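Local coordinates for protein chlorite Dismutase (Nitrobacter winogradskyi, PDB 3QPI) that splits chlorite into chloride and molecular oxygen, using a bound heme b as its cofactor, at residues G54-A59 against A126-H131; E81-A86 against Y147-A152; A86-R91 against F141-E146. All blocks are in the same frame, centred on the assembly; numbering follows the deposited sequence.

Interaction 1: residues G54-A59 against A126-H131; sequences GVASHA and ARQLYH. With HEM (protoporphyrin IX containing Fe), chain C.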
loop_
_atom_site.group_PDB
_atom_site.type_symbol
_atom_site.label_atom_id
_atom_site.label_comp_id
_atom_site.label_asym_id
_atom_site.label_seq_id
_atom_site.Cartn_x
_atom_site.Cartn_y
_atom_site.Cartn_z
ATOM N N GLY A 54 -4.930 9.596 -4.030
ATOM C CA GLY A 54 -5.817 8.683 -3.337
ATOM C C GLY A 54 -6.368 9.294 -2.066
ATOM O O GLY A 54 -5.949 10.374 -1.644
ATOM N N VAL A 55 -7.294 8.587 -1.433
ATOM C CA VAL A 55 -8.025 9.148 -0.308
ATOM C C VAL A 55 -8.028 8.155 0.834
ATOM O O VAL A 55 -8.397 7.005 0.643
ATOM C CB VAL A 55 -9.506 9.443 -0.714
ATOM C CG1 VAL A 55 -10.312 9.876 0.485
ATOM C CG2 VAL A 55 -9.560 10.505 -1.794
ATOM N N ALA A 56 -7.624 8.583 2.019
ATOM C CA ALA A 56 -7.711 7.713 3.183
ATOM C C ALA A 56 -9.180 7.647 3.501
ATOM O O ALA A 56 -9.838 8.676 3.480
ATOM C CB ALA A 56 -6.927 8.285 4.368
ATOM N N SER A 57 -9.719 6.458 3.763
ATOM C CA SER A 57 -11.174 6.339 3.853
ATOM C C SER A 57 -11.629 5.456 5.029
ATOM O O SER A 57 -10.831 5.120 5.915
ATOM C CB SER A 57 -11.715 5.833 2.510
ATOM O OG SER A 57 -13.128 5.883 2.444
ATOM N N HIS A 58 -12.914 5.112 5.048
ATOM C CA HIS A 58 -13.479 4.295 6.128
ATOM C C HIS A 58 -13.222 2.806 5.828
ATOM O O HIS A 58 -12.865 2.444 4.712
ATOM C CB HIS A 58 -14.980 4.537 6.230
ATOM C CG HIS A 58 -15.730 4.103 5.005
ATOM N ND1 HIS A 58 -15.754 4.849 3.849
ATOM C CD2 HIS A 58 -16.452 2.986 4.746
ATOM C CE1 HIS A 58 -16.457 4.211 2.929
ATOM N NE2 HIS A 58 -16.897 3.080 3.451
ATOM N N ALA A 59 -13.411 1.958 6.832
ATOM C CA ALA A 59 -13.138 0.519 6.700
ATOM C C ALA A 59 -14.129 -0.172 5.748
ATOM O O ALA A 59 -15.347 0.017 5.851
ATOM C CB ALA A 59 -13.181 -0.130 8.054
ATOM N N ALA A 126 4.633 0.159 9.721
ATOM C CA ALA A 126 3.479 1.054 9.804
ATOM C C ALA A 126 2.904 1.224 8.406
ATOM O O ALA A 126 3.643 1.157 7.418
ATOM C CB ALA A 126 3.882 2.436 10.382
ATOM N N ARG A 127 1.596 1.461 8.319
ATOM C CA ARG A 127 0.915 1.474 7.020
ATOM C C ARG A 127 -0.158 2.549 6.942
ATOM O O ARG A 127 -0.727 2.964 7.960
ATOM C CB ARG A 127 0.242 0.116 6.752
ATOM C CG ARG A 127 -0.965 -0.138 7.644
ATOM C CD ARG A 127 -1.608 -1.510 7.449
ATOM N NE ARG A 127 -2.958 -1.484 8.007
ATOM C CZ ARG A 127 -3.214 -1.462 9.316
ATOM N NH1 ARG A 127 -2.216 -1.492 10.194
ATOM N NH2 ARG A 127 -4.465 -1.401 9.754
ATOM N N GLN A 128 -0.438 2.976 5.715
ATOM C CA GLN A 128 -1.618 3.765 5.425
ATOM C C GLN A 128 -2.149 3.391 4.045
ATOM O O GLN A 128 -1.392 3.309 3.080
ATOM C CB GLN A 128 -1.319 5.265 5.475
ATOM C CG GLN A 128 -2.570 6.150 5.149
ATOM C CD GLN A 128 -3.713 5.953 6.152
ATOM O OE1 GLN A 128 -3.556 6.237 7.342
ATOM N NE2 GLN A 128 -4.857 5.452 5.680
ATOM N N LEU A 129 -3.458 3.187 3.966
ATOM C CA LEU A 129 -4.132 2.830 2.732
ATOM C C LEU A 129 -4.898 4.018 2.147
ATOM O O LEU A 129 -5.650 4.686 2.855
ATOM C CB LEU A 129 -5.124 1.700 3.029
ATOM C CG LEU A 129 -6.033 1.246 1.892
ATOM C CD1 LEU A 129 -5.237 0.587 0.746
ATOM C CD2 LEU A 129 -7.085 0.285 2.445
ATOM N N TYR A 130 -4.728 4.248 0.847
ATOM C CA TYR A 130 -5.442 5.293 0.137
ATOM C C TYR A 130 -6.256 4.671 -0.986
ATOM O O TYR A 130 -5.763 3.802 -1.682
ATOM C CB TYR A 130 -4.454 6.306 -0.434
ATOM C CG TYR A 130 -3.604 6.937 0.633
ATOM C CD1 TYR A 130 -4.009 8.113 1.272
ATOM C CD2 TYR A 130 -2.389 6.360 1.012
ATOM C CE1 TYR A 130 -3.222 8.698 2.266
ATOM C CE2 TYR A 130 -1.594 6.933 2.010
ATOM C CZ TYR A 130 -2.023 8.093 2.630
ATOM O OH TYR A 130 -1.239 8.645 3.601
ATOM N N HIS A 131 -7.503 5.110 -1.138
ATOM C CA HIS A 131 -8.425 4.587 -2.158
ATOM C C HIS A 131 -8.514 5.526 -3.342
ATOM O O HIS A 131 -8.576 6.743 -3.148
ATOM C CB HIS A 131 -9.806 4.437 -1.543
ATOM C CG HIS A 131 -9.852 3.445 -0.426
ATOM N ND1 HIS A 131 -10.316 2.158 -0.593
ATOM C CD2 HIS A 131 -9.476 3.542 0.872
ATOM C CE1 HIS A 131 -10.243 1.510 0.557
ATOM N NE2 HIS A 131 -9.730 2.326 1.462
HETATM C CHA HEM C . -6.356 -3.556 3.103
HETATM C CHB HEM C . -3.952 -4.694 7.082
HETATM C CHC HEM C . 0.170 -4.963 4.515
HETATM C CHD HEM C . -2.304 -4.123 0.574
HETATM C C1A HEM C . -5.997 -3.831 4.378
HETATM C C2A HEM C . -6.964 -3.803 5.465
HETATM C C3A HEM C . -6.324 -4.105 6.613
HETATM C C4A HEM C . -4.931 -4.342 6.241
HETATM C CMA HEM C . -6.977 -4.215 8.039
HETATM C CAA HEM C . -8.450 -3.508 5.211
HETATM C CBA HEM C . -8.855 -2.062 5.460
HETATM C CGA HEM C . -10.366 -2.031 5.349
HETATM O O1A HEM C . -10.826 -1.435 4.356
HETATM O O2A HEM C . -11.104 -2.608 6.210
HETATM C C1B HEM C . -2.670 -4.829 6.671
HETATM C C2B HEM C . -1.592 -4.999 7.613
HETATM C C3B HEM C . -0.467 -5.028 6.914
HETATM C C4B HEM C . -0.787 -4.914 5.504
HETATM C CMB HEM C . -1.675 -5.074 9.159
HETATM C CAB HEM C . 0.925 -5.206 7.561
HETATM C CBB HEM C . 1.904 -4.352 7.253
HETATM C C1C HEM C . -0.112 -4.791 3.215
HETATM C C2C HEM C . 0.813 -4.789 2.081
HETATM C C3C HEM C . 0.089 -4.514 0.998
HETATM C C4C HEM C . -1.292 -4.384 1.425
HETATM C CMC HEM C . 2.345 -4.982 2.188
HETATM C CAC HEM C . 0.503 -4.403 -0.480
HETATM C CBC HEM C . 1.577 -5.076 -0.916
HETATM C C1D HEM C . -3.581 -3.851 0.862
HETATM C C2D HEM C . -4.568 -3.527 -0.140
HETATM C C3D HEM C . -5.835 -3.345 0.685
HETATM C C4D HEM C . -5.467 -3.605 2.057
HETATM C CMD HEM C . -4.439 -3.370 -1.690
HETATM C CAD HEM C . -7.237 -2.993 0.172
HETATM C CBD HEM C . -7.964 -4.333 -0.024
HETATM C CGD HEM C . -9.295 -4.082 -0.697
HETATM O O1D HEM C . -10.070 -3.250 -0.172
HETATM O O2D HEM C . -9.583 -4.711 -1.754
HETATM N NA HEM C . -4.718 -4.151 4.868
HETATM N NB HEM C . -2.168 -4.778 5.371
HETATM N NC HEM C . -1.385 -4.552 2.779
HETATM N ND HEM C . -4.141 -3.905 2.150
HETATM FE FE HEM C . -3.101 -4.499 3.631
HETATM O O HOH W 1 -8.095 4.224 3.932
HETATM O O HOH W 2 -10.199 1.447 4.087
#
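His131 turns its imidazole away from its own carbonyl carbon (chi1 -63°), which brings the CD2 side of the ring up to the 54-59 loop: Val55 O lies at the ring edge, near its plane, while Ser57 CB approaches obliquely, 3.6 Å from His131 CD2. Gln128 bends at chi2 (62°), folding its amide back so that NE2 donates to Leu129 O at 3.0 Å with the acceptor in the amide plane; the same Gln128 NE2 rests 3.7 Å from Ala56 CB. Beneath these groups Val55 and His131 form a single antiparallel hydrogen-bonded pair. Val55 N reaches His131 O at 2.8 Å, and His131 N meets Val55 O at 2.7 Å in an almost straight bond (176°) that arrives from above the carbonyl plane. Tyr130 flanks the bridge, its CD1 obliquely against Ala56 N.

Two waters bridge the junction: one accepts from Ser57 N and also bonds Leu129 O, the other joins His131 NE2 (2.8 Å) to His58 O and to the heme propionate O1A (3.0 Å). Ser57 OG is bonded to Arg60, a heme-binding residue. Because strands 50-54 and 126-131 are the two outermost of the sheet, this bridge is consistent with closure of the antiparallel beta barrel that ferredoxin-like units build in the dimeric alpha+beta barrel clan, beside the heme pocket.

Interaction 2: residues E81-A86 against Y147-A152; sequences EATRAA and YAPEHA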
loop_
_atom_site.group_PDB
_atom_site.type_symbol
_atom_site.label_atom_id
_atom_site.label_comp_id
_atom_site.label_asym_id
_atom_site.label_seq_id
_atom_site.Cartn_x
_atom_site.Cartn_y
_atom_site.Cartn_z
ATOM N N GLU A 81 12.751 6.634 13.690
ATOM C CA GLU A 81 13.589 5.541 13.184
ATOM C C GLU A 81 13.111 4.965 11.839
ATOM O O GLU A 81 13.880 4.307 11.125
ATOM C CB GLU A 81 13.709 4.414 14.215
ATOM C CG GLU A 81 12.514 3.476 14.280
ATOM C CD GLU A 81 11.333 4.045 15.058
ATOM O OE1 GLU A 81 11.380 5.253 15.426
ATOM O OE2 GLU A 81 10.357 3.274 15.293
ATOM N N ALA A 82 11.854 5.216 11.480
ATOM C CA ALA A 82 11.302 4.593 10.286
ATOM C C ALA A 82 11.744 5.389 9.064
ATOM O O ALA A 82 10.977 6.171 8.512
ATOM C CB ALA A 82 9.763 4.501 10.375
ATOM N N THR A 83 12.995 5.189 8.656
ATOM C CA THR A 83 13.620 5.976 7.595
ATOM C C THR A 83 13.556 5.326 6.215
ATOM O O THR A 83 14.181 5.798 5.264
ATOM C CB THR A 83 15.095 6.234 7.919
ATOM O OG1 THR A 83 15.789 4.983 8.011
ATOM C CG2 THR A 83 15.248 7.011 9.245
ATOM N N ARG A 84 12.797 4.247 6.102
ATOM C CA ARG A 84 12.636 3.562 4.828
ATOM C C ARG A 84 11.154 3.448 4.619
ATOM O O ARG A 84 10.383 3.420 5.588
ATOM C CB ARG A 84 13.295 2.162 4.839
ATOM C CG ARG A 84 14.853 2.174 4.927
ATOM C CD ARG A 84 15.510 2.747 3.667
ATOM N NE ARG A 84 16.963 2.899 3.803
ATOM C CZ ARG A 84 17.577 3.971 4.322
ATOM N NH1 ARG A 84 16.881 5.019 4.776
ATOM N NH2 ARG A 84 18.902 4.008 4.373
ATOM N N ALA A 85 10.744 3.396 3.362
ATOM C CA ALA A 85 9.330 3.319 3.065
ATOM C C ALA A 85 9.095 2.643 1.723
ATOM O O ALA A 85 10.034 2.470 0.914
ATOM C CB ALA A 85 8.723 4.735 3.082
ATOM N N ALA A 86 7.842 2.255 1.498
ATOM C CA ALA A 86 7.422 1.686 0.230
ATOM C C ALA A 86 6.073 2.260 -0.177
ATOM O O ALA A 86 5.179 2.473 0.646
ATOM C CB ALA A 86 7.335 0.152 0.311
ATOM N N TYR A 147 9.152 1.911 7.673
ATOM C CA TYR A 147 9.854 0.986 8.572
ATOM C C TYR A 147 11.326 1.357 8.725
ATOM O O TYR A 147 11.890 2.067 7.895
ATOM C CB TYR A 147 9.748 -0.439 8.043
ATOM C CG TYR A 147 9.958 -0.527 6.552
ATOM C CD1 TYR A 147 8.892 -0.356 5.675
ATOM C CD2 TYR A 147 11.209 -0.774 6.015
ATOM C CE1 TYR A 147 9.067 -0.427 4.311
ATOM C CE2 TYR A 147 11.392 -0.857 4.630
ATOM C CZ TYR A 147 10.311 -0.680 3.781
ATOM O OH TYR A 147 10.460 -0.742 2.399
ATOM N N ALA A 148 11.944 0.866 9.791
ATOM C CA ALA A 148 13.377 1.049 9.998
ATOM C C ALA A 148 14.149 0.243 8.957
ATOM O O ALA A 148 13.654 -0.780 8.481
ATOM C CB ALA A 148 13.762 0.630 11.413
ATOM N N PRO A 149 15.357 0.702 8.587
ATOM C CA PRO A 149 16.128 -0.031 7.581
ATOM C C PRO A 149 16.270 -1.519 7.945
ATOM O O PRO A 149 16.232 -2.366 7.049
ATOM C CB PRO A 149 17.506 0.652 7.599
ATOM C CG PRO A 149 17.285 2.020 8.181
ATOM C CD PRO A 149 16.081 1.882 9.113
ATOM N N GLU A 150 16.393 -1.839 9.230
ATOM C CA GLU A 150 16.639 -3.218 9.637
ATOM C C GLU A 150 15.413 -4.123 9.483
ATOM O O GLU A 150 15.523 -5.330 9.669
ATOM C CB GLU A 150 17.135 -3.293 11.081
ATOM C CG GLU A 150 16.104 -2.886 12.098
ATOM C CD GLU A 150 16.307 -1.469 12.579
ATOM O OE1 GLU A 150 16.741 -0.602 11.768
ATOM O OE2 GLU A 150 16.048 -1.230 13.783
ATOM N N HIS A 151 14.259 -3.546 9.148
ATOM C CA HIS A 151 13.065 -4.347 8.957
ATOM C C HIS A 151 12.693 -4.470 7.492
ATOM O O HIS A 151 11.628 -5.005 7.161
ATOM C CB HIS A 151 11.904 -3.754 9.724
ATOM C CG HIS A 151 12.092 -3.789 11.199
ATOM N ND1 HIS A 151 11.767 -2.728 12.015
ATOM C CD2 HIS A 151 12.596 -4.750 12.008
ATOM C CE1 HIS A 151 12.038 -3.042 13.268
ATOM N NE2 HIS A 151 12.544 -4.261 13.291
ATOM N N ALA A 152 13.567 -3.990 6.611
ATOM C CA ALA A 152 13.287 -4.054 5.181
ATOM C C ALA A 152 13.152 -5.509 4.686
ATOM O O ALA A 152 12.334 -5.788 3.808
ATOM C CB ALA A 152 14.349 -3.314 4.391
HETATM O O HOH W 3 12.721 1.319 1.324
#
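Tyr147 lies with one ring face against the backbone of the 81-86 segment: Arg84 O sits over the ring centre, and Ala85 N lies over the same ring, nearer its rim. On that same side, at the rim, CE2 touches Arg84 CB at 3.6 Å. A chi1 of 43° sets the ring between the backbone N and carbonyl carbon of Tyr147, over the partner strand. Its hydroxyl and Ala85 O share a water, 3.2 Å from Tyr147 OH and 3.0 Å from Ala85 O. With an alanine in place of Tyr147, the peptide at Arg84 and Ala85 is likely to lose its aromatic cover, and the water one of its partners.

Below the ring the main chains pair antiparallel, Arg84 N to Tyr147 O at 3.0 Å and Tyr147 N to Arg84 O at 2.9 Å. Two residues, Thr83 and Arg84, stand opposite the single Tyr147, a classic beta bulge, and Ala82 just before it is the centre of an inverse gamma turn whose Thr83 N to Glu81 O bond is weak. Pro149 packs next to the bulge: its CD is 3.3 Å from Thr83 OG1, and its CG lies over one face of the Arg84 guanidinium. Arg84 is bent at chi2 (-67°), so that NH1 folds back onto Thr83 O (2.9 Å), in the guanidinium plane but well above the carbonyl plane; this bond helps hold the flat group over the proline.

His151, the last residue of the short 3-10 turn 149-151, is also the N-cap of helix 152-163, and Phe155 of that helix stacks on Tyr147. On the other flank strand 171-181 continues the sheet, pairing its backbone with Thr83 and Ala85.

Interaction 3: residues A86-R91 against F141-E146; sequences ALIPIR and FLTWFE. With HEM (protoporphyrin IX containing Fe), chain C.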
loop_
_atom_site.group_PDB
_atom_site.type_symbol
_atom_site.label_atom_id
_atom_site.label_comp_id
_atom_site.label_asym_id
_atom_site.label_seq_id
_atom_site.Cartn_x
_atom_site.Cartn_y
_atom_site.Cartn_z
ATOM N N ALA A 86 7.842 2.255 1.498
ATOM C CA ALA A 86 7.422 1.686 0.230
ATOM C C ALA A 86 6.073 2.260 -0.177
ATOM O O ALA A 86 5.179 2.473 0.646
ATOM C CB ALA A 86 7.335 0.152 0.311
ATOM N N LEU A 87 5.948 2.500 -1.468
ATOM C CA LEU A 87 4.693 2.884 -2.066
ATOM C C LEU A 87 4.352 1.803 -3.095
ATOM O O LEU A 87 5.118 1.582 -4.041
ATOM C CB LEU A 87 4.838 4.253 -2.731
ATOM C CG LEU A 87 3.619 4.752 -3.537
ATOM C CD1 LEU A 87 2.394 4.927 -2.659
ATOM C CD2 LEU A 87 3.967 6.047 -4.210
ATOM N N ILE A 88 3.228 1.114 -2.899
ATOM C CA ILE A 88 2.807 0.061 -3.821
ATOM C C ILE A 88 1.390 0.335 -4.354
ATOM O O ILE A 88 0.388 0.044 -3.684
ATOM C CB ILE A 88 2.896 -1.327 -3.168
ATOM C CG1 ILE A 88 4.325 -1.598 -2.654
ATOM C CG2 ILE A 88 2.476 -2.435 -4.160
ATOM C CD1 ILE A 88 4.427 -2.848 -1.782
ATOM N N PRO A 89 1.313 0.924 -5.561
ATOM C CA PRO A 89 0.044 1.159 -6.262
ATOM C C PRO A 89 -0.504 -0.156 -6.785
ATOM O O PRO A 89 0.273 -0.964 -7.317
ATOM C CB PRO A 89 0.433 2.077 -7.425
ATOM C CG PRO A 89 1.859 2.552 -7.097
ATOM C CD PRO A 89 2.460 1.457 -6.311
ATOM N N ILE A 90 -1.805 -0.380 -6.602
ATOM C CA ILE A 90 -2.432 -1.664 -6.952
ATOM C C ILE A 90 -3.785 -1.463 -7.641
ATOM O O ILE A 90 -4.556 -0.576 -7.274
ATOM C CB ILE A 90 -2.635 -2.560 -5.699
ATOM C CG1 ILE A 90 -1.309 -3.203 -5.285
ATOM C CG2 ILE A 90 -3.728 -3.647 -5.946
ATOM C CD1 ILE A 90 -1.297 -3.657 -3.830
ATOM N N ARG A 91 -4.042 -2.274 -8.658
ATOM C CA ARG A 91 -5.334 -2.279 -9.319
ATOM C C ARG A 91 -5.843 -3.703 -9.361
ATOM O O ARG A 91 -5.124 -4.604 -9.791
ATOM C CB ARG A 91 -5.267 -1.720 -10.748
ATOM C CG ARG A 91 -6.647 -1.745 -11.420
ATOM C CD ARG A 91 -6.747 -0.925 -12.688
ATOM N NE ARG A 91 -5.695 -1.257 -13.641
ATOM C CZ ARG A 91 -5.839 -1.211 -14.967
ATOM N NH1 ARG A 91 -7.012 -0.844 -15.497
ATOM N NH2 ARG A 91 -4.815 -1.544 -15.763
ATOM N N PHE A 141 -5.777 1.296 -5.371
ATOM C CA PHE A 141 -5.286 1.645 -4.052
ATOM C C PHE A 141 -3.870 2.177 -4.165
ATOM O O PHE A 141 -3.136 1.799 -5.070
ATOM C CB PHE A 141 -5.281 0.415 -3.140
ATOM C CG PHE A 141 -6.560 -0.361 -3.165
ATOM C CD1 PHE A 141 -7.660 0.073 -2.435
ATOM C CD2 PHE A 141 -6.669 -1.531 -3.923
ATOM C CE1 PHE A 141 -8.869 -0.653 -2.468
ATOM C CE2 PHE A 141 -7.868 -2.241 -3.961
ATOM C CZ PHE A 141 -8.960 -1.808 -3.215
ATOM N N LEU A 142 -3.499 3.053 -3.240
ATOM C CA LEU A 142 -2.105 3.401 -3.019
ATOM C C LEU A 142 -1.792 2.929 -1.610
ATOM O O LEU A 142 -2.431 3.361 -0.643
ATOM C CB LEU A 142 -1.872 4.903 -3.157
ATOM C CG LEU A 142 -2.343 5.536 -4.480
ATOM C CD1 LEU A 142 -2.096 7.050 -4.503
ATOM C CD2 LEU A 142 -1.641 4.885 -5.650
ATOM N N THR A 143 -0.849 1.998 -1.505
ATOM C CA THR A 143 -0.477 1.434 -0.221
ATOM C C THR A 143 0.878 2.026 0.161
ATOM O O THR A 143 1.795 2.089 -0.654
ATOM C CB THR A 143 -0.479 -0.132 -0.243
ATOM O OG1 THR A 143 0.462 -0.640 -1.202
ATOM C CG2 THR A 143 -1.874 -0.643 -0.588
ATOM N N TRP A 144 0.961 2.500 1.395
ATOM C CA TRP A 144 2.097 3.263 1.879
ATOM C C TRP A 144 2.562 2.610 3.168
ATOM O O TRP A 144 1.739 2.335 4.062
ATOM C CB TRP A 144 1.672 4.716 2.140
ATOM C CG TRP A 144 2.730 5.512 2.796
ATOM C CD1 TRP A 144 2.771 5.911 4.100
ATOM C CD2 TRP A 144 3.941 5.979 2.188
ATOM N NE1 TRP A 144 3.928 6.608 4.341
ATOM C CE2 TRP A 144 4.669 6.666 3.189
ATOM C CE3 TRP A 144 4.482 5.878 0.896
ATOM C CZ2 TRP A 144 5.916 7.268 2.939
ATOM C CZ3 TRP A 144 5.729 6.468 0.644
ATOM C CH2 TRP A 144 6.428 7.164 1.666
ATOM N N PHE A 145 3.869 2.346 3.245
ATOM C CA PHE A 145 4.474 1.650 4.375
ATOM C C PHE A 145 5.771 2.343 4.797
ATOM O O PHE A 145 6.540 2.806 3.947
ATOM C CB PHE A 145 4.781 0.185 3.979
ATOM C CG PHE A 145 3.596 -0.521 3.408
ATOM C CD1 PHE A 145 2.658 -1.099 4.248
ATOM C CD2 PHE A 145 3.389 -0.560 2.035
ATOM C CE1 PHE A 145 1.548 -1.709 3.729
ATOM C CE2 PHE A 145 2.278 -1.159 1.507
ATOM C CZ PHE A 145 1.353 -1.750 2.351
ATOM N N GLU A 146 6.016 2.381 6.102
ATOM C CA GLU A 146 7.229 2.962 6.653
ATOM C C GLU A 146 7.820 2.007 7.658
ATOM O O GLU A 146 7.075 1.397 8.436
ATOM C CB GLU A 146 6.926 4.278 7.374
ATOM C CG GLU A 146 6.214 5.272 6.544
ATOM C CD GLU A 146 5.994 6.607 7.271
ATOM O OE1 GLU A 146 6.298 6.727 8.492
ATOM O OE2 GLU A 146 5.503 7.531 6.603
HETATM C CHA HEM C . -6.356 -3.556 3.103
HETATM C CHB HEM C . -3.952 -4.694 7.082
HETATM C CHC HEM C . 0.170 -4.963 4.515
HETATM C CHD HEM C . -2.304 -4.123 0.574
HETATM C C1A HEM C . -5.997 -3.831 4.378
HETATM C C2A HEM C . -6.964 -3.803 5.465
HETATM C C3A HEM C . -6.324 -4.105 6.613
HETATM C C4A HEM C . -4.931 -4.342 6.241
HETATM C CMA HEM C . -6.977 -4.215 8.039
HETATM C CAA HEM C . -8.450 -3.508 5.211
HETATM C CBA HEM C . -8.855 -2.062 5.460
HETATM C CGA HEM C . -10.366 -2.031 5.349
HETATM O O1A HEM C . -10.826 -1.435 4.356
HETATM O O2A HEM C . -11.104 -2.608 6.210
HETATM C C1B HEM C . -2.670 -4.829 6.671
HETATM C C2B HEM C . -1.592 -4.999 7.613
HETATM C C3B HEM C . -0.467 -5.028 6.914
HETATM C C4B HEM C . -0.787 -4.914 5.504
HETATM C CMB HEM C . -1.675 -5.074 9.159
HETATM C CAB HEM C . 0.925 -5.206 7.561
HETATM C CBB HEM C . 1.904 -4.352 7.253
HETATM C C1C HEM C . -0.112 -4.791 3.215
HETATM C C2C HEM C . 0.813 -4.789 2.081
HETATM C C3C HEM C . 0.089 -4.514 0.998
HETATM C C4C HEM C . -1.292 -4.384 1.425
HETATM C CMC HEM C . 2.345 -4.982 2.188
HETATM C CAC HEM C . 0.503 -4.403 -0.480
HETATM C CBC HEM C . 1.577 -5.076 -0.916
HETATM C C1D HEM C . -3.581 -3.851 0.862
HETATM C C2D HEM C . -4.568 -3.527 -0.140
HETATM C C3D HEM C . -5.835 -3.345 0.685
HETATM C C4D HEM C . -5.467 -3.605 2.057
HETATM C CMD HEM C . -4.439 -3.370 -1.690
HETATM C CAD HEM C . -7.237 -2.993 0.172
HETATM C CBD HEM C . -7.964 -4.333 -0.024
HETATM C CGD HEM C . -9.295 -4.082 -0.697
HETATM O O1D HEM C . -10.070 -3.250 -0.172
HETATM O O2D HEM C . -9.583 -4.711 -1.754
HETATM N NA HEM C . -4.718 -4.151 4.868
HETATM N NB HEM C . -2.168 -4.778 5.371
HETATM N NC HEM C . -1.385 -4.552 2.779
HETATM N ND HEM C . -4.141 -3.905 2.150
HETATM FE FE HEM C . -3.101 -4.499 3.631
#
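Phe141 spreads one ring face over the heme carbon CAD, which stands above the ring centre, while its CD2 touches Ile90 CG2 of the partner strand at 4.1 Å. The ring's far end reaches the propionate, with Phe141 CZ 3.3 Å from heme O2D. Next along the same face comes Thr143, whose chi1 of 61° points OG1 across to the neighbouring strand, where it donates to Ile88 O at 2.6 Å, in the carbonyl plane and on a lone pair. Thr143 N grips that oxygen too, from above the carbonyl plane, so Ile88 O takes two bonds from one residue. The hydroxyl being tied down, the methyl CG2 is directed at the porphyrin, 3.7 Å from heme CHD.

Strands 86-91 and 141-146 are neighbouring antiparallel strands of the beta sheet of the chlorite dismutase family, a member of the dimeric alpha+beta barrel clan, running at 160° to each other. Ala86-Phe145, Ile88-Thr143 and Ile90-Phe141 are the hydrogen-bonded pairs; their side chains share one face, where Ile88, Ile90, Phe141, Thr143 and Phe145 line the heme pocket. Here Phe145 comes obliquely to pyrrole ring C of the heme, its CE1 3.5 Å from C1C, and Ile88 CD1 lies both on Phe145 CE2 and 3.7 Å from the vinyl carbon CBC. Ile90 CD1 packs on the methyl CMD.

The reverse face carries the non-hydrogen-bonded pairs Leu87-Trp144 and Pro89-Leu142. Leu87 CB meets the Trp144 indole at its edge, in plane, 4.0 Å from CE3. Trp144 NE1, on another side of the indole, donates to Glu146 OE2 (2.9 Å) on the anti side of the carboxylate, which limits the turning of the indole; Trp14 meets it edge-to-face. Pro89 CB rests on Leu142 CD2, with Phe139 of a loop against the proline.

In the fold
The three contacts belong to one antiparallel sheet. Interactions 2 and 3 share Ala86 on strand 84-92, their centres about 15 Å apart; in sequence, both segments of interaction 3 fall between those of interaction 2, apart from the shared Ala86, and Ala85 CB packs on Trp144 CH2 at 3.6 Å. Interaction 1 joins on the other side of strand 141-147, where Gln128 N to Trp144 O and Tyr130 O to Leu142 N (both 2.8 Å) probably hydrogen-bond the strands; these centres lie about 10 Å apart. Both touch the heme, interaction 1 through a water to a propionate and through Arg127 and Leu129 at the porphyrin, interaction 3 along the pocket wall. Interaction 2 lies about 19 Å, centre to centre, from interaction 1.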